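Side-chain contact in glyoxylate-induced Protein (Pseudomonas aeruginosa, PDB 1SQ4), which is a two-domain cupin of unconfirmed function that may act as a ureidoglycine aminohydrolase: residues 58-63 / 237-242. Numbering follows the deposited sequence.
Sequences ARPLSG and GDFMWL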
loop_
_atom_site.group_PDB
_atom_site.type_symbol
_atom_site.label_atom_id
_atom_site.label_comp_id
_atom_site.label_asym_id
_atom_site.label_seq_id
_atom_site.Cartn_x
_atom_site.Cartn_y
_atom_site.Cartn_z
ATOM N N ALA A 58 14.690 18.861 -14.764
ATOM C CA ALA A 58 13.934 18.382 -15.914
ATOM C C ALA A 58 13.564 16.924 -15.641
ATOM O O ALA A 58 14.096 16.320 -14.718
ATOM C CB ALA A 58 14.791 18.490 -17.167
ATOM N N ARG A 59 12.664 16.365 -16.439
ATOM C CA ARG A 59 12.227 14.976 -16.269
ATOM C C ARG A 59 11.954 14.598 -14.804
ATOM O O ARG A 59 12.465 13.580 -14.313
ATOM C CB ARG A 59 13.274 14.011 -16.848
ATOM C CG ARG A 59 13.565 14.231 -18.310
ATOM C CD ARG A 59 14.208 13.007 -18.937
ATOM N NE ARG A 59 15.609 12.813 -18.553
ATOM C CZ ARG A 59 16.599 13.645 -18.870
ATOM N NH1 ARG A 59 16.348 14.741 -19.581
ATOM N NH2 ARG A 59 17.834 13.379 -18.476
ATOM N N PRO A 60 11.138 15.390 -14.098
ATOM C CA PRO A 60 10.835 15.099 -12.696
ATOM C C PRO A 60 10.269 13.698 -12.521
ATOM O O PRO A 60 10.529 13.021 -11.523
ATOM C CB PRO A 60 9.805 16.163 -12.335
ATOM C CG PRO A 60 10.087 17.274 -13.296
ATOM C CD PRO A 60 10.343 16.530 -14.572
ATOM N N LEU A 61 9.487 13.278 -13.507
ATOM C CA LEU A 61 8.838 11.974 -13.483
ATOM C C LEU A 61 8.920 11.367 -14.863
ATOM O O LEU A 61 9.052 12.079 -15.859
ATOM C CB LEU A 61 7.370 12.135 -13.082
ATOM C CG LEU A 61 6.829 11.585 -11.762
ATOM C CD1 LEU A 61 7.787 11.820 -10.608
ATOM C CD2 LEU A 61 5.492 12.239 -11.511
ATOM N N SER A 62 8.828 10.046 -14.925
ATOM C CA SER A 62 8.918 9.351 -16.202
ATOM C C SER A 62 7.741 9.686 -17.108
ATOM O O SER A 62 6.764 10.301 -16.682
ATOM C CB SER A 62 8.968 7.838 -15.981
ATOM O OG SER A 62 7.677 7.313 -15.707
ATOM N N GLY A 63 7.851 9.287 -18.368
ATOM C CA GLY A 63 6.773 9.535 -19.301
ATOM C C GLY A 63 6.845 10.849 -20.047
ATOM O O GLY A 63 7.924 11.311 -20.404
ATOM N N GLY A 237 11.749 27.642 -3.083
ATOM C CA GLY A 237 12.842 26.795 -3.511
ATOM C C GLY A 237 12.376 25.399 -3.881
ATOM O O GLY A 237 13.075 24.660 -4.573
ATOM N N ASP A 238 11.192 25.025 -3.413
ATOM C CA ASP A 238 10.666 23.713 -3.725
ATOM C C ASP A 238 10.043 23.744 -5.105
ATOM O O ASP A 238 9.543 24.776 -5.547
ATOM C CB ASP A 238 9.629 23.269 -2.686
ATOM C CG ASP A 238 10.233 23.074 -1.299
ATOM O OD1 ASP A 238 11.480 23.068 -1.176
ATOM O OD2 ASP A 238 9.457 22.917 -0.328
ATOM N N PHE A 239 10.099 22.601 -5.778
ATOM C CA PHE A 239 9.560 22.448 -7.116
ATOM C C PHE A 239 8.531 21.315 -7.126
ATOM O O PHE A 239 8.770 20.248 -6.557
ATOM C CB PHE A 239 10.691 22.120 -8.095
ATOM C CG PHE A 239 10.230 21.956 -9.509
ATOM C CD1 PHE A 239 9.789 23.052 -10.234
ATOM C CD2 PHE A 239 10.169 20.700 -10.095
ATOM C CE1 PHE A 239 9.292 22.908 -11.511
ATOM C CE2 PHE A 239 9.668 20.547 -11.378
ATOM C CZ PHE A 239 9.226 21.656 -12.086
HETATM N N MSE A 240 7.385 21.557 -7.760
HETATM C CA MSE A 240 6.331 20.550 -7.867
HETATM C C MSE A 240 6.054 20.301 -9.332
HETATM O O MSE A 240 5.918 21.247 -10.102
HETATM C CB MSE A 240 5.034 21.027 -7.205
HETATM C CG MSE A 240 5.144 21.380 -5.727
HETATM SE SE MSE A 240 3.516 22.206 -5.052
HETATM C CE MSE A 240 3.536 23.854 -6.029
ATOM N N TRP A 241 5.969 19.035 -9.715
ATOM C CA TRP A 241 5.676 18.681 -11.095
ATOM C C TRP A 241 4.358 17.946 -11.167
ATOM O O TRP A 241 4.171 16.947 -10.479
ATOM C CB TRP A 241 6.767 17.792 -11.677
ATOM C CG TRP A 241 6.414 17.297 -13.038
ATOM C CD1 TRP A 241 5.931 16.074 -13.361
ATOM C CD2 TRP A 241 6.430 18.058 -14.251
ATOM N NE1 TRP A 241 5.641 16.017 -14.704
ATOM C CE2 TRP A 241 5.943 17.221 -15.275
ATOM C CE3 TRP A 241 6.818 19.364 -14.570
ATOM C CZ2 TRP A 241 5.819 17.649 -16.590
ATOM C CZ3 TRP A 241 6.696 19.793 -15.874
ATOM C CH2 TRP A 241 6.207 18.935 -16.872
ATOM N N LEU A 242 3.454 18.436 -12.012
ATOM C CA LEU A 242 2.135 17.831 -12.186
ATOM C C LEU A 242 1.986 17.098 -13.518
ATOM O O LEU A 242 2.353 17.629 -14.563
ATOM C CB LEU A 242 1.058 18.897 -12.058
ATOM C CG LEU A 242 0.789 19.320 -10.614
ATOM C CD1 LEU A 242 1.324 20.703 -10.333
ATOM C CD2 LEU A 242 -0.719 19.274 -10.385
#
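P60 sets its pyrrolidine ring over one face of the W241 indole, the main pairing of this contact. P60 CG stands 3.5 Å above the indole plane, shifted toward the rim, and the two side chains cross at about a right angle. CB of the proline lies 3.5 Å from CB of W241 and 3.6 Å from its CG, so the proline rests on the root of the tryptophan as much as on its ring. The same proline CG also reaches the edge of the F239 ring, 3.8 Å from CE2 and in the plane of that ring. P60 therefore meets two aromatics in different ways, one by its face and the other by its rim. F239 and W241 are two apart on the strand, and in both the bond from CA to CB points to the loop; with CG anti to the backbone N (chi1 -179° and 174°), each ring extends from there to where P60 meets it. L61 adds a looser touch, its CB 4.2 Å from W241 CD1, approaching the indole obliquely. No hydrogen bond joins the two segments; every contact is between carbons of apolar side chains, and all four residues are buried.

Further out, the strand is held by backbone hydrogen bonds between F239 and I33 and between W241 and A31, and L61 also packs on A31. Next to P60, the CB of R59 points away from the strand, and its guanidinium makes a salt bridge with E213 of the second subunit and a cation-pi contact with F64 of that subunit. The loop that follows strand 52-57 of the N-terminal cupin sheet thus meets strand 239-244 of the C-terminal one, a small apolar contact between the two cupin domains of a bicupin, the double beta-barrel fold.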